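Local coordinates for protein Pbp related beta-lactamase (Pyrococcus abyssi, PDB 2QMI) that probably cleaves peptide bonds as an octameric, self-compartmentalizing serine peptidase related to penicillin-binding proteins and beta-lactamases, at residues A[150-154]-A[155-159]; A[92-96]-A[97-101]; A[71-75]-A[76-80]; A[282-286]-A[287-291]. All coordinates share one frame; numbering follows the deposited sequence.

Contact 1 (A[150-154]-A[155-159]); sequences AVAKP and GERFF
Glu156 folds back over Lys153 and meets it with backbone and side chain. Its amide N donates to Lys153 O over 3.2 Å, fairly straight at 157° at the hydrogen, with the donor tilted 29° from the carbonyl plane. In return the carboxylate reaches over the backbone of Lys153: OE1 accepts a weak bond from Lys153 N at 3.4 Å, and CD lies 3.6 Å from Lys153 CB. The two side chains pass obliquely, and the ammonium stays short of the acid, Lys153 NZ being 5.1 Å from Glu156 OE2, so any attraction between the charges acts without contact. The chain reverses in a type II beta turn from Lys153 to Glu156, with the familiar Pro-Gly pair at its two corners. Pro154 suits the first, and Gly155, whose positive phi of 86° would press a beta carbon against Pro154 O, suits the second. A water 2.7 Å from Lys153 O accepts from Arg157 N at 2.7 Å. Where the arms flanking the turn come together, Val151 CG2, placed between its own N and carbonyl carbon, touches Phe159 CE2 at 3.5 Å. Phe159 CZ in turn lies 3.4 Å above the plane of the Arg157 guanidinium, offset toward its rim. A second subunit packs against this side, with its Arg443 on Val151, its Ile438 on Arg157 and its Glu440 on Phe159. Backbone bonds of Val151 to Gly110, Gly155 to Ser108 and Phe159 to His107 hold the loop to its own chain, ahead of Tyr160, probably the tyrosine of a Tyr-x-Asn motif, as in class C beta-lactamases.

Contact 2 (A[92-96]-A[97-101]); sequences LRPFG and EPVTV
Glu97 closes a tight turn by donating its N to Pro94 O over 3.1 Å. The donor stands 50° above the carbonyl plane, with a C=O...N angle of 127°, so neither lone pair is met squarely. Phe95 and Gly96, between them, both have positive phi, near the values of a type I' turn. Farther along the residue, Glu97 O takes a CA-H...O contact from Arg93 CA at 3.3 Å. Pro98 follows: Arg93 NH1 approaches Pro98 CB obliquely at 3.4 Å. The Arg93 chain starts with CG anti to the backbone N (chi1 -166°) and bends at chi3, which turns the guanidinium back toward the Pro98 ring, while NH2 forms a salt bridge with Glu85. Val99 N then bonds to Leu92 O at 3.2 Å, and the same oxygen accepts from a water at 3.1 Å that also donates to Val99 O at 2.7 Å. The valine side chain lies on the apolar side, with CG2 3.9 Å from Pro94 CD and CB 4.1 Å from Leu92 CB; Leu92 continues this packing to Val84, Ile111, Met146 and Leu167. Thr100 turns its side chain forward, OG1 accepting from His103 N, and Val101 starts the helix. The whole is a reversing loop that delivers a threonine N-cap to helix 101-105.

Contact 3 (A[71-75]-A[76-80]); sequences KLVEE and GGLSL
The flat peptide group of Val73 is approached from above by Gly76 N, which donates to Val73 O at 2.9 Å from a position 66° out of the carbonyl plane, well off either lone pair. Val73 O has a second partner, a water at 2.8 Å that also donates to Leu78 O at 2.6 Å and so ties the helix end to the departing loop. The carboxylate of Glu75 is met by Lys71 NZ, one helical turn back, in a salt bridge of 2.7 Å that uses the syn lone pair of OE2. Gly77 N lies only 2.5 Å from Leu72 O, so this weak bond is doubtful. The pairing of Gly76 with Val73 and of Gly77 with Leu72, together with the positive phi of Gly76 (77°), matches a Schellman motif, its 6-to-1 bond uncertain, that ends the helix after Glu74. Past the glycines the loop swings back along the helix. Val73 CG2, held anti to its own carbonyl carbon, meets two leucines: Leu78 CD2 at 3.3 Å, an approach doubtful in detail, and Leu80 CD2 at 3.7 Å. Leu78 has a chi1 of 93°, off the usual staggered values, and its CD2 lies 4.2 Å from Leu72 CB. Ser79, between them, is fixed through its N to Asp82. Outward from this apolar patch, Leu78 packs on Phe87 and on Val101 of helix 101-105, Leu72 and Lys71 face Tyr183 of helix 180-189, and Leu80 touches Ile69 and Met70 of helix 61-74, Leu105 of helix 101-105 and Tyr286.

Contact 4 (A[282-286]-A[287-291]); sequences EGYGY and GLIIY
Ile290 N donates to Gly283 O at 2.8 Å, almost straight at 175°, though from 43° above the carbonyl plane. The return bond, Gly283 N to Ile290 O at 2.9 Å, completes a hydrogen-bonded antiparallel pair. One step on, Tyr284 and Ile289 form a non-hydrogen-bonded pair, and Gly285 N to Leu288 O (2.8 Å) closes the hairpin around Tyr286 and Gly287. Leu288 O also sits 3.9 Å over the centre of one face of the Tyr284 ring. That ring folds over the turn because CG leaves anti to the backbone N, chi1 -151°, which lays CE1 3.8 Å from Ile289 CG1 and carries the hydroxyl past Gly287, OH 3.5 Å from its CA. The oxygen then bonds to His302 NE2, while His107 meets the ring edge-to-face. Glu282 turns its carboxylate back to Phe279 N and Gly280 N. Tyr286 bonds through OH to His102 and stacks on Tyr271. The hairpin is inserted in the antiparallel sheet between strands 297-305 and 272-273, with helix 61-74 touching it through Ala66 on Tyr286 and through Lys62, of a likely SxxK motif, on Tyr284, which thus borders the probable active site.

How the contacts relate
Only contact 4 is truly buried: its strand-to-strand bonds lie in the main sheet, and its tyrosines link outward. Contacts 1 and 3 lie at the surface and contact 2 is partly buried; all three are chain reversals outside the sheet, each with a water between carbonyl or amide groups. Glycine serves the turns of all four. Contacts 1 and 2 pack together through Ala150 on Pro94 and Pro154 on Glu97, whereas contacts 2 and 3 meet where Leu80 O lies against Thr100 and Val101, at the start of helix 101-105. Contact 4 reaches contact 1 through Tyr284 and Phe158, and also touches contact 3. A second subunit covers part of contact 1 alone.

Contact 1 (A[150-154]-A[155-159])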
loop_
_atom_site.group_PDB
_atom_site.type_symbol
_atom_site.label_atom_id
_atom_site.label_comp_id
_atom_site.label_asym_id
_atom_site.label_seq_id
_atom_site.Cartn_x
_atom_site.Cartn_y
_atom_site.Cartn_z
ATOM N N ALA A 150 -15.694 -44.511 -3.627
ATOM C CA ALA A 150 -15.417 -45.494 -2.579
ATOM C C ALA A 150 -13.949 -45.923 -2.533
ATOM O O ALA A 150 -13.266 -45.944 -3.558
ATOM C CB ALA A 150 -16.306 -46.712 -2.769
ATOM N N VAL A 151 -13.474 -46.263 -1.338
ATOM C CA VAL A 151 -12.093 -46.692 -1.149
ATOM C C VAL A 151 -12.022 -48.028 -0.409
ATOM O O VAL A 151 -10.999 -48.707 -0.444
ATOM C CB VAL A 151 -11.294 -45.645 -0.366
ATOM C CG1 VAL A 151 -11.240 -44.351 -1.156
ATOM C CG2 VAL A 151 -11.938 -45.412 0.998
ATOM N N ALA A 152 -13.114 -48.400 0.257
ATOM C CA ALA A 152 -13.170 -49.671 0.978
ATOM C C ALA A 152 -14.551 -50.295 0.772
ATOM O O ALA A 152 -15.474 -49.625 0.307
ATOM C CB ALA A 152 -12.906 -49.446 2.475
ATOM N N LYS A 153 -14.688 -51.577 1.110
ATOM C CA LYS A 153 -15.971 -52.267 0.978
ATOM C C LYS A 153 -16.898 -51.777 2.075
ATOM O O LYS A 153 -16.444 -51.361 3.134
ATOM C CB LYS A 153 -15.804 -53.785 1.126
ATOM C CG LYS A 153 -15.084 -54.461 -0.025
ATOM C CD LYS A 153 -14.899 -55.950 0.225
ATOM C CE LYS A 153 -14.028 -56.576 -0.860
ATOM N NZ LYS A 153 -13.681 -58.004 -0.562
ATOM N N PRO A 154 -18.216 -51.821 1.832
ATOM C CA PRO A 154 -19.195 -51.380 2.825
ATOM C C PRO A 154 -18.978 -52.049 4.185
ATOM O O PRO A 154 -18.803 -53.267 4.268
ATOM C CB PRO A 154 -20.521 -51.798 2.196
ATOM C CG PRO A 154 -20.262 -51.601 0.736
ATOM C CD PRO A 154 -18.881 -52.197 0.571
ATOM N N GLY A 155 -18.977 -51.247 5.245
ATOM C CA GLY A 155 -18.811 -51.789 6.578
ATOM C C GLY A 155 -17.402 -51.998 7.092
ATOM O O GLY A 155 -17.231 -52.410 8.235
ATOM N N GLU A 156 -16.392 -51.726 6.276
ATOM C CA GLU A 156 -15.017 -51.906 6.726
ATOM C C GLU A 156 -14.425 -50.659 7.387
ATOM O O GLU A 156 -13.602 -50.779 8.294
ATOM C CB GLU A 156 -14.118 -52.353 5.558
ATOM C CG GLU A 156 -14.586 -53.648 4.871
ATOM C CD GLU A 156 -13.553 -54.241 3.913
ATOM O OE1 GLU A 156 -12.861 -53.465 3.219
ATOM O OE2 GLU A 156 -13.443 -55.491 3.847
ATOM N N ARG A 157 -14.836 -49.466 6.953
ATOM C CA ARG A 157 -14.292 -48.236 7.538
ATOM C C ARG A 157 -15.297 -47.114 7.771
ATOM O O ARG A 157 -16.364 -47.074 7.163
ATOM C CB ARG A 157 -13.130 -47.703 6.681
ATOM C CG ARG A 157 -11.863 -48.539 6.789
ATOM C CD ARG A 157 -10.729 -47.965 5.965
ATOM N NE ARG A 157 -10.315 -46.639 6.409
ATOM C CZ ARG A 157 -9.274 -45.981 5.902
ATOM N NH1 ARG A 157 -8.546 -46.536 4.938
ATOM N NH2 ARG A 157 -8.966 -44.764 6.347
ATOM N N PHE A 158 -14.927 -46.194 8.659
ATOM C CA PHE A 158 -15.770 -45.061 9.012
ATOM C C PHE A 158 -15.322 -43.759 8.347
ATOM O O PHE A 158 -14.184 -43.326 8.499
ATOM C CB PHE A 158 -15.777 -44.883 10.538
ATOM C CG PHE A 158 -16.632 -43.734 11.023
ATOM C CD1 PHE A 158 -18.000 -43.897 11.215
ATOM C CD2 PHE A 158 -16.067 -42.483 11.270
ATOM C CE1 PHE A 158 -18.793 -42.834 11.644
ATOM C CE2 PHE A 158 -16.860 -41.409 11.701
ATOM C CZ PHE A 158 -18.225 -41.590 11.886
ATOM N N PHE A 159 -16.223 -43.150 7.589
ATOM C CA PHE A 159 -15.967 -41.872 6.936
ATOM C C PHE A 159 -17.257 -41.083 7.135
ATOM O O PHE A 159 -18.303 -41.481 6.635
ATOM C CB PHE A 159 -15.705 -42.046 5.427
ATOM C CG PHE A 159 -14.381 -42.688 5.093
ATOM C CD1 PHE A 159 -13.181 -42.021 5.333
ATOM C CD2 PHE A 159 -14.331 -43.964 4.526
ATOM C CE1 PHE A 159 -11.959 -42.610 5.015
ATOM C CE2 PHE A 159 -13.103 -44.564 4.203
ATOM C CZ PHE A 159 -11.920 -43.883 4.451
HETATM O O HOH W 1 -16.084 -49.125 4.544
#

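Contact 2 (A[92-96]-A[97-101])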
loop_
_atom_site.group_PDB
_atom_site.type_symbol
_atom_site.label_atom_id
_atom_site.label_comp_id
_atom_site.label_asym_id
_atom_site.label_seq_id
_atom_site.Cartn_x
_atom_site.Cartn_y
_atom_site.Cartn_z
ATOM N N LEU A 92 -24.941 -47.689 -6.000
ATOM C CA LEU A 92 -24.209 -47.829 -4.735
ATOM C C LEU A 92 -23.880 -49.298 -4.443
ATOM O O LEU A 92 -24.455 -49.906 -3.539
ATOM C CB LEU A 92 -25.028 -47.268 -3.571
ATOM C CG LEU A 92 -25.195 -45.752 -3.411
ATOM C CD1 LEU A 92 -26.060 -45.470 -2.201
ATOM C CD2 LEU A 92 -23.839 -45.086 -3.235
ATOM N N ARG A 93 -22.956 -49.860 -5.212
ATOM C CA ARG A 93 -22.549 -51.251 -5.051
ATOM C C ARG A 93 -21.055 -51.308 -5.353
ATOM O O ARG A 93 -20.608 -52.078 -6.203
ATOM C CB ARG A 93 -23.332 -52.141 -6.034
ATOM C CG ARG A 93 -23.259 -53.643 -5.746
ATOM C CD ARG A 93 -23.917 -54.489 -6.848
ATOM N NE ARG A 93 -25.355 -54.251 -6.984
ATOM C CZ ARG A 93 -26.275 -54.676 -6.123
ATOM N NH1 ARG A 93 -25.924 -55.373 -5.052
ATOM N NH2 ARG A 93 -27.552 -54.396 -6.326
ATOM N N PRO A 94 -20.255 -50.492 -4.649
ATOM C CA PRO A 94 -18.806 -50.473 -4.881
ATOM C C PRO A 94 -18.138 -51.827 -4.654
ATOM O O PRO A 94 -18.470 -52.540 -3.711
ATOM C CB PRO A 94 -18.323 -49.411 -3.900
ATOM C CG PRO A 94 -19.268 -49.599 -2.742
ATOM C CD PRO A 94 -20.603 -49.705 -3.453
ATOM N N PHE A 95 -17.196 -52.174 -5.521
ATOM C CA PHE A 95 -16.491 -53.446 -5.400
ATOM C C PHE A 95 -17.473 -54.613 -5.369
ATOM O O PHE A 95 -17.253 -55.607 -4.679
ATOM C CB PHE A 95 -15.626 -53.447 -4.131
ATOM C CG PHE A 95 -14.641 -52.315 -4.076
ATOM C CD1 PHE A 95 -13.597 -52.236 -5.001
ATOM C CD2 PHE A 95 -14.777 -51.303 -3.126
ATOM C CE1 PHE A 95 -12.701 -51.161 -4.985
ATOM C CE2 PHE A 95 -13.887 -50.218 -3.097
ATOM C CZ PHE A 95 -12.846 -50.146 -4.031
ATOM N N GLY A 96 -18.568 -54.471 -6.109
ATOM C CA GLY A 96 -19.565 -55.521 -6.179
ATOM C C GLY A 96 -20.429 -55.788 -4.956
ATOM O O GLY A 96 -21.337 -56.614 -5.029
ATOM N N GLU A 97 -20.157 -55.116 -3.842
ATOM C CA GLU A 97 -20.939 -55.309 -2.620
ATOM C C GLU A 97 -21.887 -54.132 -2.364
ATOM O O GLU A 97 -21.483 -52.971 -2.412
ATOM C CB GLU A 97 -20.004 -55.485 -1.414
ATOM C CG GLU A 97 -19.267 -56.822 -1.347
ATOM C CD GLU A 97 -20.224 -58.007 -1.271
ATOM O OE1 GLU A 97 -21.280 -57.868 -0.614
ATOM O OE2 GLU A 97 -19.916 -59.074 -1.859
ATOM N N PRO A 98 -23.168 -54.424 -2.075
ATOM C CA PRO A 98 -24.203 -53.416 -1.808
ATOM C C PRO A 98 -24.106 -52.596 -0.515
ATOM O O PRO A 98 -23.753 -53.111 0.546
ATOM C CB PRO A 98 -25.490 -54.234 -1.854
ATOM C CG PRO A 98 -25.042 -55.575 -1.336
ATOM C CD PRO A 98 -23.757 -55.774 -2.100
ATOM N N VAL A 99 -24.435 -51.310 -0.624
ATOM C CA VAL A 99 -24.448 -50.413 0.526
ATOM C C VAL A 99 -25.855 -50.535 1.112
ATOM O O VAL A 99 -26.845 -50.402 0.389
ATOM C CB VAL A 99 -24.200 -48.939 0.109
ATOM C CG1 VAL A 99 -24.480 -48.015 1.281
ATOM C CG2 VAL A 99 -22.769 -48.759 -0.376
ATOM N N THR A 100 -25.947 -50.791 2.416
ATOM C CA THR A 100 -27.248 -50.957 3.070
ATOM C C THR A 100 -27.650 -49.762 3.928
ATOM O O THR A 100 -26.831 -48.881 4.202
ATOM C CB THR A 100 -27.253 -52.186 3.982
ATOM O OG1 THR A 100 -26.367 -51.953 5.081
ATOM C CG2 THR A 100 -26.803 -53.427 3.218
ATOM N N VAL A 101 -28.910 -49.750 4.362
ATOM C CA VAL A 101 -29.428 -48.677 5.209
ATOM C C VAL A 101 -28.582 -48.587 6.481
ATOM O O VAL A 101 -28.402 -47.513 7.057
ATOM C CB VAL A 101 -30.899 -48.938 5.621
ATOM C CG1 VAL A 101 -31.405 -47.794 6.494
ATOM C CG2 VAL A 101 -31.772 -49.087 4.382
HETATM O O HOH W 2 -27.236 -50.268 -2.280
#

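Contact 3 (A[71-75]-A[76-80])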
loop_
_atom_site.group_PDB
_atom_site.type_symbol
_atom_site.label_atom_id
_atom_site.label_comp_id
_atom_site.label_asym_id
_atom_site.label_seq_id
_atom_site.Cartn_x
_atom_site.Cartn_y
_atom_site.Cartn_z
ATOM N N LYS A 71 -38.421 -46.285 13.312
ATOM C CA LYS A 71 -39.871 -46.403 13.326
ATOM C C LYS A 71 -40.357 -47.215 12.130
ATOM O O LYS A 71 -41.056 -48.222 12.287
ATOM C CB LYS A 71 -40.510 -45.014 13.307
ATOM C CG LYS A 71 -41.982 -45.014 13.697
ATOM C CD LYS A 71 -42.468 -43.606 13.992
ATOM C CE LYS A 71 -43.921 -43.609 14.426
ATOM N NZ LYS A 71 -44.782 -44.191 13.363
ATOM N N LEU A 72 -39.968 -46.781 10.935
ATOM C CA LEU A 72 -40.366 -47.462 9.714
ATOM C C LEU A 72 -39.924 -48.926 9.710
ATOM O O LEU A 72 -40.601 -49.774 9.135
ATOM C CB LEU A 72 -39.797 -46.728 8.495
ATOM C CG LEU A 72 -40.294 -45.290 8.314
ATOM C CD1 LEU A 72 -39.507 -44.608 7.204
ATOM C CD2 LEU A 72 -41.792 -45.293 8.005
ATOM N N VAL A 73 -38.794 -49.222 10.349
ATOM C CA VAL A 73 -38.301 -50.599 10.416
ATOM C C VAL A 73 -39.195 -51.416 11.355
ATOM O O VAL A 73 -39.609 -52.538 11.044
ATOM C CB VAL A 73 -36.849 -50.639 10.927
ATOM C CG1 VAL A 73 -36.371 -52.082 11.058
ATOM C CG2 VAL A 73 -35.956 -49.884 9.957
ATOM N N GLU A 74 -39.493 -50.834 12.509
ATOM C CA GLU A 74 -40.342 -51.473 13.491
ATOM C C GLU A 74 -41.734 -51.734 12.933
ATOM O O GLU A 74 -42.405 -52.675 13.347
ATOM C CB GLU A 74 -40.448 -50.590 14.727
ATOM C CG GLU A 74 -41.591 -50.943 15.627
ATOM C CD GLU A 74 -41.333 -50.520 17.050
ATOM O OE1 GLU A 74 -40.892 -49.364 17.256
ATOM O OE2 GLU A 74 -41.571 -51.344 17.957
ATOM N N GLU A 75 -42.173 -50.896 12.002
ATOM C CA GLU A 75 -43.491 -51.056 11.401
ATOM C C GLU A 75 -43.423 -51.897 10.123
ATOM O O GLU A 75 -44.399 -52.003 9.374
ATOM C CB GLU A 75 -44.101 -49.678 11.121
ATOM C CG GLU A 75 -44.737 -49.042 12.358
ATOM C CD GLU A 75 -44.945 -47.534 12.229
ATOM O OE1 GLU A 75 -45.124 -47.044 11.094
ATOM O OE2 GLU A 75 -44.941 -46.839 13.273
ATOM N N GLY A 76 -42.261 -52.500 9.890
ATOM C CA GLY A 76 -42.080 -53.335 8.716
ATOM C C GLY A 76 -41.874 -52.582 7.415
ATOM O O GLY A 76 -41.765 -53.198 6.359
ATOM N N GLY A 77 -41.821 -51.254 7.490
ATOM C CA GLY A 77 -41.629 -50.439 6.304
ATOM C C GLY A 77 -40.421 -50.846 5.480
ATOM O O GLY A 77 -40.404 -50.662 4.266
ATOM N N LEU A 78 -39.399 -51.389 6.138
ATOM C CA LEU A 78 -38.202 -51.825 5.439
ATOM C C LEU A 78 -37.276 -52.584 6.374
ATOM O O LEU A 78 -37.616 -52.842 7.526
ATOM C CB LEU A 78 -37.459 -50.621 4.839
ATOM C CG LEU A 78 -36.337 -49.897 5.596
ATOM C CD1 LEU A 78 -35.676 -48.913 4.636
ATOM C CD2 LEU A 78 -36.866 -49.172 6.817
ATOM N N SER A 79 -36.102 -52.943 5.865
ATOM C CA SER A 79 -35.109 -53.674 6.642
ATOM C C SER A 79 -33.795 -52.880 6.684
ATOM O O SER A 79 -33.450 -52.193 5.725
ATOM C CB SER A 79 -34.874 -55.056 6.016
ATOM O OG SER A 79 -33.902 -55.792 6.749
ATOM N N LEU A 80 -33.075 -52.970 7.800
ATOM C CA LEU A 80 -31.810 -52.260 7.955
ATOM C C LEU A 80 -30.727 -52.836 7.043
ATOM O O LEU A 80 -29.732 -52.175 6.767
ATOM C CB LEU A 80 -31.328 -52.338 9.405
ATOM C CG LEU A 80 -32.174 -51.666 10.485
ATOM C CD1 LEU A 80 -31.541 -51.919 11.850
ATOM C CD2 LEU A 80 -32.281 -50.158 10.210
HETATM O O HOH W 3 -38.544 -54.435 9.309
#

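Contact 4 (A[282-286]-A[287-291])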
loop_
_atom_site.group_PDB
_atom_site.type_symbol
_atom_site.label_atom_id
_atom_site.label_comp_id
_atom_site.label_asym_id
_atom_site.label_seq_id
_atom_site.Cartn_x
_atom_site.Cartn_y
_atom_site.Cartn_z
ATOM N N GLU A 282 -14.435 -44.351 21.735
ATOM C CA GLU A 282 -15.734 -43.871 21.280
ATOM C C GLU A 282 -16.018 -44.406 19.879
ATOM O O GLU A 282 -15.104 -44.575 19.076
ATOM C CB GLU A 282 -15.795 -42.335 21.279
ATOM C CG GLU A 282 -14.475 -41.634 21.107
ATOM C CD GLU A 282 -13.744 -41.422 22.427
ATOM O OE1 GLU A 282 -14.321 -40.790 23.341
ATOM O OE2 GLU A 282 -12.587 -41.880 22.540
ATOM N N GLY A 283 -17.289 -44.683 19.603
ATOM C CA GLY A 283 -17.678 -45.202 18.306
ATOM C C GLY A 283 -18.922 -44.516 17.772
ATOM O O GLY A 283 -19.310 -43.449 18.256
ATOM N N TYR A 284 -19.550 -45.121 16.770
ATOM C CA TYR A 284 -20.745 -44.548 16.174
ATOM C C TYR A 284 -21.894 -45.551 16.159
ATOM O O TYR A 284 -21.713 -46.718 15.809
ATOM C CB TYR A 284 -20.459 -44.083 14.734
ATOM C CG TYR A 284 -21.314 -42.910 14.285
ATOM C CD1 TYR A 284 -20.985 -41.604 14.649
ATOM C CD2 TYR A 284 -22.467 -43.108 13.516
ATOM C CE1 TYR A 284 -21.783 -40.518 14.264
ATOM C CE2 TYR A 284 -23.275 -42.029 13.125
ATOM C CZ TYR A 284 -22.927 -40.739 13.506
ATOM O OH TYR A 284 -23.724 -39.674 13.146
ATOM N N GLY A 285 -23.070 -45.076 16.557
ATOM C CA GLY A 285 -24.265 -45.895 16.558
ATOM C C GLY A 285 -25.133 -45.395 15.416
ATOM O O GLY A 285 -24.659 -45.288 14.291
ATOM N N TYR A 286 -26.398 -45.087 15.683
ATOM C CA TYR A 286 -27.274 -44.575 14.630
ATOM C C TYR A 286 -27.527 -43.072 14.815
ATOM O O TYR A 286 -28.395 -42.670 15.598
ATOM C CB TYR A 286 -28.604 -45.337 14.615
ATOM C CG TYR A 286 -28.504 -46.769 14.123
ATOM C CD1 TYR A 286 -27.387 -47.212 13.413
ATOM C CD2 TYR A 286 -29.543 -47.673 14.339
ATOM C CE1 TYR A 286 -27.309 -48.516 12.935
ATOM C CE2 TYR A 286 -29.477 -48.977 13.865
ATOM C CZ TYR A 286 -28.359 -49.396 13.164
ATOM O OH TYR A 286 -28.289 -50.697 12.692
ATOM N N GLY A 287 -26.766 -42.250 14.089
ATOM C CA GLY A 287 -26.913 -40.805 14.195
ATOM C C GLY A 287 -26.615 -40.391 15.624
ATOM O O GLY A 287 -27.200 -39.452 16.160
ATOM N N LEU A 288 -25.687 -41.110 16.242
ATOM C CA LEU A 288 -25.331 -40.859 17.629
ATOM C C LEU A 288 -23.915 -41.344 17.906
ATOM O O LEU A 288 -23.548 -42.461 17.525
ATOM C CB LEU A 288 -26.314 -41.608 18.527
ATOM C CG LEU A 288 -27.157 -40.885 19.577
ATOM C CD1 LEU A 288 -27.680 -39.553 19.067
ATOM C CD2 LEU A 288 -28.309 -41.824 19.965
ATOM N N ILE A 289 -23.123 -40.507 18.573
ATOM C CA ILE A 289 -21.753 -40.870 18.907
ATOM C C ILE A 289 -21.763 -41.585 20.261
ATOM O O ILE A 289 -22.517 -41.214 21.167
ATOM C CB ILE A 289 -20.852 -39.622 18.964
ATOM C CG1 ILE A 289 -20.885 -38.910 17.607
ATOM C CG2 ILE A 289 -19.425 -40.021 19.320
ATOM C CD1 ILE A 289 -20.041 -37.645 17.544
ATOM N N ILE A 290 -20.935 -42.616 20.399
ATOM C CA ILE A 290 -20.900 -43.384 21.639
ATOM C C ILE A 290 -19.601 -43.161 22.411
ATOM O O ILE A 290 -18.519 -43.279 21.847
ATOM C CB ILE A 290 -21.083 -44.892 21.325
ATOM C CG1 ILE A 290 -22.256 -45.070 20.354
ATOM C CG2 ILE A 290 -21.342 -45.686 22.602
ATOM C CD1 ILE A 290 -23.558 -44.422 20.823
ATOM N N TYR A 291 -19.719 -42.831 23.696
ATOM C CA TYR A 291 -18.557 -42.584 24.562
ATOM C C TYR A 291 -18.563 -43.583 25.731
ATOM O O TYR A 291 -19.144 -43.308 26.774
ATOM C CB TYR A 291 -18.614 -41.169 25.154
ATOM C CG TYR A 291 -18.774 -40.016 24.176
ATOM C CD1 TYR A 291 -17.680 -39.225 23.801
ATOM C CD2 TYR A 291 -20.037 -39.655 23.697
ATOM C CE1 TYR A 291 -17.849 -38.098 22.982
ATOM C CE2 TYR A 291 -20.218 -38.530 22.878
ATOM C CZ TYR A 291 -19.126 -37.761 22.530
ATOM O OH TYR A 291 -19.323 -36.646 21.750
#